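Local coordinates for protein insecticidal Delta-Endotoxin Cry8Ea1 (Bacillus Thuringiensis, PDB 3EB7) that kills larvae of underground pests such as Holotrichia parallela, probably by forming pores in gut membranes through its N-terminal helical domain, at residues T9-K20 and L32-L40; T337-L345 and N408-L416. All blocks are in the same frame, centred on the assembly; numbering follows the deposited sequence.

Contact 1: residues T9-K20 and L32-L40; sequences TAISLVGTILGK and LYSTLIDVL
Lys20 NZ is gripped at the start of helix 26-40, by a hydrogen bond to Pro28 O and a weak one to Ser31 OG. The chain bends at chi2 and chi4 on the way to these acceptors, while its root lies along Leu32, with Lys20 CB 4.1 Å from Leu32 CD2. From here helices 9-20 and 32-40 run antiparallel, at 175°, their axes 10.7 Å apart. Thr16 follows: its chi1 of -63° puts OG1 beside the backbone N and CG2 opposite it, and the methyl meets Leu32 CD1 at 3.7 Å and, tip to tip, Thr35 CG2. Leu32 CD1 also receives Ile17 CG1. Such a helical hairpin opens the N-terminal domain of three-domain Cry toxins, a bundle packed round a central helix; helix 133-153, probably the central one, covers one flank here, touching Leu13, Ile17, Leu36 and Leu40. Leu13 divides its two methyls between neighbours on helix 32-40. Its CD1 points head-on at Val39, 3.6 Å from CG1, and lies 4.0 Å from Leu36 CD1, whereas CD2 turns to Leu40 CD2 at 3.9 Å. Val39 CG1 is shared, because Thr9 CG2 slides past it at 3.6 Å. Thr9 thus offers its methyl to the apolar seam, while OG1 is turned back to hydrogen-bond Asp5 O and Gln47 OE1. Farther round helix 9-20, Val14 and Ile17 rest on Ile218 of helix 198-220.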
loop_
_atom_site.group_PDB
_atom_site.type_symbol
_atom_site.label_atom_id
_atom_site.label_comp_id
_atom_site.label_asym_id
_atom_site.label_seq_id
_atom_site.Cartn_x
_atom_site.Cartn_y
_atom_site.Cartn_z
ATOM N N THR A 9 13.795 2.139 2.027
ATOM C CA THR A 9 14.089 2.084 0.598
ATOM C C THR A 9 12.847 1.848 -0.249
ATOM O O THR A 9 12.604 2.556 -1.229
ATOM C CB THR A 9 15.104 0.964 0.311
ATOM O OG1 THR A 9 16.294 1.233 1.066
ATOM C CG2 THR A 9 15.446 0.896 -1.188
ATOM N N ALA A 10 12.078 0.837 0.132
ATOM C CA ALA A 10 10.884 0.432 -0.574
ATOM C C ALA A 10 9.826 1.532 -0.556
ATOM O O ALA A 10 9.162 1.764 -1.572
ATOM C CB ALA A 10 10.336 -0.850 0.045
ATOM N N ILE A 11 9.659 2.214 0.580
ATOM C CA ILE A 11 8.655 3.301 0.651
ATOM C C ILE A 11 9.047 4.466 -0.236
ATOM O O ILE A 11 8.205 5.063 -0.917
ATOM C CB ILE A 11 8.408 3.773 2.094
ATOM C CG1 ILE A 11 7.433 2.810 2.787
ATOM C CG2 ILE A 11 7.850 5.170 2.120
ATOM C CD1 ILE A 11 7.296 3.043 4.271
ATOM N N SER A 12 10.343 4.782 -0.228
ATOM C CA SER A 12 10.887 5.856 -1.023
ATOM C C SER A 12 10.711 5.581 -2.531
ATOM O O SER A 12 10.367 6.481 -3.324
ATOM C CB SER A 12 12.371 5.978 -0.670
ATOM O OG SER A 12 13.052 6.782 -1.609
ATOM N N LEU A 13 10.978 4.331 -2.922
ATOM C CA LEU A 13 10.867 3.901 -4.296
ATOM C C LEU A 13 9.440 3.978 -4.766
ATOM O O LEU A 13 9.208 4.541 -5.829
ATOM C CB LEU A 13 11.436 2.493 -4.488
ATOM C CG LEU A 13 12.807 2.311 -5.146
ATOM C CD1 LEU A 13 13.697 3.565 -5.197
ATOM C CD2 LEU A 13 13.511 1.213 -4.435
ATOM N N VAL A 14 8.470 3.480 -3.985
ATOM C CA VAL A 14 7.072 3.615 -4.433
ATOM C C VAL A 14 6.598 5.060 -4.500
ATOM O O VAL A 14 5.836 5.418 -5.385
ATOM C CB VAL A 14 6.016 2.688 -3.739
ATOM C CG1 VAL A 14 6.522 1.295 -3.573
ATOM C CG2 VAL A 14 5.564 3.247 -2.467
ATOM N N GLY A 15 7.077 5.895 -3.588
ATOM C CA GLY A 15 6.786 7.309 -3.659
ATOM C C GLY A 15 7.326 7.996 -4.894
ATOM O O GLY A 15 6.672 8.855 -5.479
ATOM N N THR A 16 8.522 7.627 -5.304
ATOM C CA THR A 16 9.117 8.240 -6.484
ATOM C C THR A 16 8.372 7.845 -7.759
ATOM O O THR A 16 8.052 8.687 -8.588
ATOM C CB THR A 16 10.574 7.802 -6.658
ATOM O OG1 THR A 16 11.320 8.257 -5.541
ATOM C CG2 THR A 16 11.161 8.438 -7.909
ATOM N N ILE A 17 8.150 6.547 -7.929
ATOM C CA ILE A 17 7.414 6.025 -9.081
ATOM C C ILE A 17 5.956 6.557 -9.146
ATOM O O ILE A 17 5.467 6.902 -10.222
ATOM C CB ILE A 17 7.473 4.487 -9.121
ATOM C CG1 ILE A 17 8.908 4.048 -9.446
ATOM C CG2 ILE A 17 6.491 3.936 -10.122
ATOM C CD1 ILE A 17 9.286 2.708 -8.798
ATOM N N LEU A 18 5.294 6.653 -8.000
ATOM C CA LEU A 18 3.934 7.141 -7.965
ATOM C C LEU A 18 3.871 8.559 -8.546
ATOM O O LEU A 18 2.882 8.928 -9.177
ATOM C CB LEU A 18 3.413 7.095 -6.515
ATOM C CG LEU A 18 2.095 6.435 -6.072
ATOM C CD1 LEU A 18 1.522 5.415 -7.011
ATOM C CD2 LEU A 18 2.253 5.843 -4.673
ATOM N N GLY A 19 4.938 9.343 -8.363
ATOM C CA GLY A 19 5.023 10.720 -8.878
ATOM C C GLY A 19 5.255 10.821 -10.379
ATOM O O GLY A 19 4.986 11.876 -10.991
ATOM N N LYS A 20 5.754 9.737 -10.986
ATOM C CA LYS A 20 5.990 9.681 -12.432
ATOM C C LYS A 20 5.049 8.733 -13.210
ATOM O O LYS A 20 5.262 8.450 -14.394
ATOM C CB LYS A 20 7.443 9.248 -12.709
ATOM C CG LYS A 20 8.575 10.166 -12.174
ATOM C CD LYS A 20 8.444 11.610 -12.604
ATOM C CE LYS A 20 9.553 12.506 -11.989
ATOM N NZ LYS A 20 10.896 12.159 -12.520
ATOM N N LEU A 32 14.036 9.988 -13.238
ATOM C CA LEU A 32 13.562 8.837 -12.490
ATOM C C LEU A 32 14.649 7.764 -12.335
ATOM O O LEU A 32 14.904 7.312 -11.233
ATOM C CB LEU A 32 12.325 8.254 -13.200
ATOM C CG LEU A 32 11.747 6.912 -12.748
ATOM C CD1 LEU A 32 11.407 6.921 -11.230
ATOM C CD2 LEU A 32 10.505 6.605 -13.582
ATOM N N TYR A 33 15.258 7.347 -13.439
ATOM C CA TYR A 33 16.389 6.397 -13.441
ATOM C C TYR A 33 17.557 6.882 -12.602
ATOM O O TYR A 33 18.210 6.099 -11.902
ATOM C CB TYR A 33 16.893 6.120 -14.868
ATOM C CG TYR A 33 16.151 5.010 -15.551
ATOM C CD1 TYR A 33 15.384 5.237 -16.700
ATOM C CD2 TYR A 33 16.181 3.733 -15.030
ATOM C CE1 TYR A 33 14.672 4.208 -17.319
ATOM C CE2 TYR A 33 15.483 2.697 -15.635
ATOM C CZ TYR A 33 14.727 2.941 -16.774
ATOM O OH TYR A 33 14.069 1.870 -17.329
ATOM N N SER A 34 17.824 8.180 -12.687
ATOM C CA SER A 34 18.832 8.794 -11.835
ATOM C C SER A 34 18.567 8.567 -10.315
ATOM O O SER A 34 19.455 8.159 -9.555
ATOM C CB SER A 34 18.923 10.277 -12.145
ATOM O OG SER A 34 19.987 10.777 -11.376
ATOM N N THR A 35 17.333 8.826 -9.902
ATOM C CA THR A 35 16.881 8.565 -8.543
ATOM C C THR A 35 16.917 7.073 -8.221
ATOM O O THR A 35 17.484 6.705 -7.207
ATOM C CB THR A 35 15.488 9.196 -8.297
ATOM O OG1 THR A 35 15.612 10.611 -8.419
ATOM C CG2 THR A 35 14.955 8.879 -6.939
ATOM N N LEU A 36 16.353 6.226 -9.085
ATOM C CA LEU A 36 16.316 4.768 -8.846
ATOM C C LEU A 36 17.698 4.160 -8.674
ATOM O O LEU A 36 17.929 3.392 -7.737
ATOM C CB LEU A 36 15.616 4.050 -9.985
ATOM C CG LEU A 36 14.107 3.711 -9.993
ATOM C CD1 LEU A 36 13.212 4.547 -9.024
ATOM C CD2 LEU A 36 13.618 3.810 -11.448
ATOM N N ILE A 37 18.610 4.512 -9.583
ATOM C CA ILE A 37 20.012 4.082 -9.512
ATOM C C ILE A 37 20.739 4.562 -8.245
ATOM O O ILE A 37 21.485 3.798 -7.656
ATOM C CB ILE A 37 20.768 4.473 -10.774
ATOM C CG1 ILE A 37 20.179 3.682 -11.964
ATOM C CG2 ILE A 37 22.282 4.231 -10.616
ATOM C CD1 ILE A 37 20.820 3.973 -13.340
ATOM N N ASP A 38 20.494 5.796 -7.806
ATOM C CA ASP A 38 21.051 6.287 -6.548
ATOM C C ASP A 38 20.602 5.504 -5.336
ATOM O O ASP A 38 21.396 5.311 -4.413
ATOM C CB ASP A 38 20.688 7.746 -6.298
ATOM C CG ASP A 38 21.678 8.704 -6.902
ATOM O OD1 ASP A 38 21.633 9.891 -6.481
ATOM O OD2 ASP A 38 22.488 8.299 -7.789
ATOM N N VAL A 39 19.331 5.099 -5.323
ATOM C CA VAL A 39 18.752 4.413 -4.182
ATOM C C VAL A 39 19.235 2.952 -4.188
ATOM O O VAL A 39 19.715 2.442 -3.162
ATOM C CB VAL A 39 17.203 4.540 -4.177
ATOM C CG1 VAL A 39 16.551 3.774 -2.987
ATOM C CG2 VAL A 39 16.801 5.997 -4.132
ATOM N N LEU A 40 19.170 2.302 -5.350
ATOM C CA LEU A 40 19.469 0.878 -5.449
ATOM C C LEU A 40 20.958 0.542 -5.546
ATOM O O LEU A 40 21.389 -0.536 -5.165
ATOM C CB LEU A 40 18.643 0.238 -6.580
ATOM C CG LEU A 40 17.122 0.147 -6.309
ATOM C CD1 LEU A 40 16.345 -0.270 -7.547
ATOM C CD2 LEU A 40 16.822 -0.796 -5.147
#

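Contact 2: residues T337-L345 and N408-L416; sequences TGFDVYKTL and NYEAYSHRL
Tyr342 CB presses on one face of the Tyr412 ring, 3.3 Å from Tyr412 CG, in the tightest part of the contact. The two rings are slid so far apart that they barely overlap. With chi1 at 57°, the Tyr342 ring stands between its own backbone N and carbonyl carbon, and the short helix 408-411 lies across it: Tyr409 CA sits 4.0 Å above the ring centroid in a CH-pi contact. Strands 340-345 and 414-416 cross at 102°, joining two sheets of what is in this family a beta-prism domain. One backbone hydrogen bond, Leu416 N to Val341 O, 3.0 Å, joins them directly. Beside it, Val341 and Leu416 lie side by side, and a water ties Phe339 O and Val341 N to Leu416 O.

The solvent side, at partly exposed Asn408 and Tyr409, is looser, and a water mediates there. Tyr342 OH lies 2.6 Å from this water, which donates to Asn408 OD1; Asn408 ND2 is hydrogen-bonded to Glu396.

Buried Asp340 is held more firmly. Tyr412 OH donates to the anti lone pair of Asp340 OD2 at 2.6 Å. Arg415 NE forms a salt bridge to Asp340 OD1 at 2.9 Å, 58° out of the carboxylate plane, while Arg415 NH1 is hydrogen-bonded to Thr433. A second water bridges OD2 to Arg415 NH2, and Arg439 forms another salt bridge to OD1. Two arginines and a phenol round one carboxylate would be expected to keep Asp340 ionised despite its burial.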
loop_
_atom_site.group_PDB
_atom_site.type_symbol
_atom_site.label_atom_id
_atom_site.label_comp_id
_atom_site.label_asym_id
_atom_site.label_seq_id
_atom_site.Cartn_x
_atom_site.Cartn_y
_atom_site.Cartn_z
ATOM N N THR A 337 -10.522 15.677 12.839
ATOM C CA THR A 337 -11.158 15.967 11.554
ATOM C C THR A 337 -10.272 16.778 10.633
ATOM O O THR A 337 -9.799 17.860 11.018
ATOM C CB THR A 337 -12.570 16.606 11.725
ATOM O OG1 THR A 337 -13.316 15.764 12.583
ATOM C CG2 THR A 337 -13.363 16.690 10.423
ATOM N N GLY A 338 -10.031 16.216 9.440
ATOM C CA GLY A 338 -9.190 16.789 8.409
ATOM C C GLY A 338 -7.696 16.681 8.627
ATOM O O GLY A 338 -6.931 17.049 7.755
ATOM N N PHE A 339 -7.278 16.186 9.788
ATOM C CA PHE A 339 -5.856 16.059 10.132
ATOM C C PHE A 339 -5.230 14.724 9.710
ATOM O O PHE A 339 -5.715 13.629 10.073
ATOM C CB PHE A 339 -5.641 16.196 11.657
ATOM C CG PHE A 339 -5.518 17.627 12.152
ATOM C CD1 PHE A 339 -6.523 18.190 12.932
ATOM C CD2 PHE A 339 -4.383 18.389 11.867
ATOM C CE1 PHE A 339 -6.433 19.491 13.397
ATOM C CE2 PHE A 339 -4.263 19.728 12.355
ATOM C CZ PHE A 339 -5.301 20.269 13.125
ATOM N N ASP A 340 -4.124 14.848 8.981
ATOM C CA ASP A 340 -3.172 13.792 8.760
ATOM C C ASP A 340 -2.205 13.755 9.940
ATOM O O ASP A 340 -1.362 14.667 10.082
ATOM C CB ASP A 340 -2.374 14.074 7.477
ATOM C CG ASP A 340 -3.156 13.719 6.195
ATOM O OD1 ASP A 340 -4.288 13.204 6.256
ATOM O OD2 ASP A 340 -2.646 13.990 5.099
ATOM N N VAL A 341 -2.344 12.739 10.797
ATOM C CA VAL A 341 -1.335 12.435 11.788
ATOM C C VAL A 341 -0.191 11.638 11.125
ATOM O O VAL A 341 -0.336 10.474 10.825
ATOM C CB VAL A 341 -1.931 11.667 12.951
ATOM C CG1 VAL A 341 -0.871 11.307 13.954
ATOM C CG2 VAL A 341 -3.018 12.503 13.612
ATOM N N TYR A 342 0.940 12.293 10.888
ATOM C CA TYR A 342 2.049 11.671 10.168
ATOM C C TYR A 342 3.083 10.966 11.054
ATOM O O TYR A 342 3.925 10.239 10.554
ATOM C CB TYR A 342 2.702 12.685 9.213
ATOM C CG TYR A 342 3.198 13.937 9.880
ATOM C CD1 TYR A 342 4.496 14.002 10.421
ATOM C CD2 TYR A 342 2.368 15.057 9.996
ATOM C CE1 TYR A 342 4.948 15.172 11.092
ATOM C CE2 TYR A 342 2.813 16.223 10.645
ATOM C CZ TYR A 342 4.098 16.277 11.174
ATOM O OH TYR A 342 4.510 17.428 11.819
ATOM N N LYS A 343 3.016 11.170 12.365
ATOM C CA LYS A 343 3.967 10.534 13.274
ATOM C C LYS A 343 3.367 10.429 14.644
ATOM O O LYS A 343 2.694 11.340 15.105
ATOM C CB LYS A 343 5.276 11.321 13.355
ATOM C CG LYS A 343 6.256 10.773 14.414
ATOM C CD LYS A 343 7.675 11.209 14.136
ATOM C CE LYS A 343 8.207 12.153 15.142
ATOM N NZ LYS A 343 9.229 11.508 15.996
ATOM N N THR A 344 3.573 9.280 15.275
ATOM C CA THR A 344 3.186 9.074 16.635
ATOM C C THR A 344 4.464 8.661 17.317
ATOM O O THR A 344 5.273 7.920 16.734
ATOM C CB THR A 344 2.087 7.960 16.803
ATOM O OG1 THR A 344 2.555 6.697 16.291
ATOM C CG2 THR A 344 0.780 8.370 16.098
ATOM N N LEU A 345 4.657 9.163 18.537
ATOM C CA LEU A 345 5.753 8.736 19.374
ATOM C C LEU A 345 5.102 8.290 20.663
ATOM O O LEU A 345 4.492 9.095 21.336
ATOM C CB LEU A 345 6.726 9.901 19.567
ATOM C CG LEU A 345 8.150 9.642 20.107
ATOM C CD1 LEU A 345 8.123 9.590 21.607
ATOM C CD2 LEU A 345 8.830 8.377 19.602
ATOM N N ASN A 408 9.554 15.834 7.478
ATOM C CA ASN A 408 8.606 14.734 7.493
ATOM C C ASN A 408 7.152 15.170 7.252
ATOM O O ASN A 408 6.392 14.416 6.649
ATOM C CB ASN A 408 8.782 13.862 8.747
ATOM C CG ASN A 408 8.584 14.617 10.065
ATOM O OD1 ASN A 408 8.377 15.838 10.108
ATOM N ND2 ASN A 408 8.616 13.866 11.155
ATOM N N TYR A 409 6.789 16.393 7.666
ATOM C CA TYR A 409 5.431 16.940 7.410
ATOM C C TYR A 409 5.133 17.264 5.939
ATOM O O TYR A 409 3.954 17.562 5.580
ATOM C CB TYR A 409 5.112 18.144 8.285
ATOM C CG TYR A 409 6.047 19.297 8.123
ATOM C CD1 TYR A 409 5.932 20.155 7.041
ATOM C CD2 TYR A 409 7.048 19.548 9.079
ATOM C CE1 TYR A 409 6.816 21.252 6.889
ATOM C CE2 TYR A 409 7.951 20.649 8.944
ATOM C CZ TYR A 409 7.820 21.479 7.846
ATOM O OH TYR A 409 8.678 22.544 7.674
ATOM N N GLU A 410 6.182 17.252 5.107
ATOM C CA GLU A 410 6.026 17.278 3.649
ATOM C C GLU A 410 6.132 15.898 2.993
ATOM O O GLU A 410 5.392 15.622 2.074
ATOM C CB GLU A 410 6.989 18.278 2.987
ATOM C CG GLU A 410 6.819 19.707 3.568
ATOM C CD GLU A 410 7.653 20.800 2.857
ATOM O OE1 GLU A 410 7.073 21.899 2.594
ATOM O OE2 GLU A 410 8.864 20.572 2.557
ATOM N N ALA A 411 6.991 15.012 3.492
ATOM C CA ALA A 411 7.264 13.752 2.802
ATOM C C ALA A 411 6.695 12.462 3.456
ATOM O O ALA A 411 7.033 11.346 3.048
ATOM C CB ALA A 411 8.741 13.624 2.576
ATOM N N TYR A 412 5.819 12.606 4.442
ATOM C CA TYR A 412 5.276 11.468 5.150
ATOM C C TYR A 412 4.563 10.488 4.186
ATOM O O TYR A 412 3.943 10.911 3.216
ATOM C CB TYR A 412 4.348 11.915 6.296
ATOM C CG TYR A 412 3.146 12.730 5.903
ATOM C CD1 TYR A 412 1.903 12.111 5.683
ATOM C CD2 TYR A 412 3.227 14.145 5.775
ATOM C CE1 TYR A 412 0.773 12.850 5.344
ATOM C CE2 TYR A 412 2.089 14.902 5.413
ATOM C CZ TYR A 412 0.869 14.241 5.212
ATOM O OH TYR A 412 -0.272 14.968 4.865
ATOM N N SER A 413 4.686 9.188 4.450
ATOM C CA SER A 413 4.118 8.188 3.538
ATOM C C SER A 413 2.734 7.692 3.973
ATOM O O SER A 413 1.980 7.216 3.129
ATOM C CB SER A 413 5.079 7.018 3.338
ATOM O OG SER A 413 5.434 6.421 4.575
ATOM N N HIS A 414 2.406 7.839 5.263
ATOM C CA HIS A 414 1.178 7.320 5.862
ATOM C C HIS A 414 0.616 8.284 6.865
ATOM O O HIS A 414 1.313 9.196 7.325
ATOM C CB HIS A 414 1.417 5.954 6.555
ATOM C CG HIS A 414 1.783 4.865 5.600
ATOM N ND1 HIS A 414 3.020 4.805 4.979
ATOM C CD2 HIS A 414 1.061 3.824 5.111
ATOM C CE1 HIS A 414 3.057 3.755 4.171
ATOM N NE2 HIS A 414 1.881 3.139 4.242
ATOM N N ARG A 415 -0.673 8.088 7.174
ATOM C CA ARG A 415 -1.388 8.895 8.167
ATOM C C ARG A 415 -2.081 7.920 9.108
ATOM O O ARG A 415 -2.406 6.800 8.676
ATOM C CB ARG A 415 -2.419 9.792 7.482
ATOM C CG ARG A 415 -3.540 9.005 6.849
ATOM C CD ARG A 415 -4.634 9.878 6.372
ATOM N NE ARG A 415 -4.303 10.519 5.106
ATOM C CZ ARG A 415 -4.187 9.901 3.935
ATOM N NH1 ARG A 415 -4.408 8.594 3.824
ATOM N NH2 ARG A 415 -3.877 10.607 2.859
ATOM N N LEU A 416 -2.312 8.330 10.364
ATOM C CA LEU A 416 -3.027 7.495 11.339
ATOM C C LEU A 416 -4.485 7.356 10.895
ATOM O O LEU A 416 -5.143 8.365 10.584
ATOM C CB LEU A 416 -2.963 8.066 12.767
ATOM C CG LEU A 416 -3.617 7.213 13.881
ATOM C CD1 LEU A 416 -2.858 5.880 14.004
ATOM C CD2 LEU A 416 -3.637 7.969 15.230
HETATM O O HOH W 1 -4.544 11.120 10.091
HETATM O O HOH W 2 -3.687 13.607 2.700
HETATM O O HOH W 3 7.055 17.395 12.311
#

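From the N terminus the chain first makes contact 1, which closes a turn of 11 residues between its segments, including the start of helix 26-40. It then runs through the rest of the helical domain and into the middle beta domain, where contact 2 closes a longer, strand-rich loop of 62 residues. The two are in series, neither enclosing nor crossing the other, with centres about 21 Å apart. They nevertheless meet: Ile11 CG2, on the helix of contact 1, packs 3.5 Å from Ser413 CB of contact 2. Ile11 also touches Pro400, which ties the first helix to the loops on either side of helix 408-411.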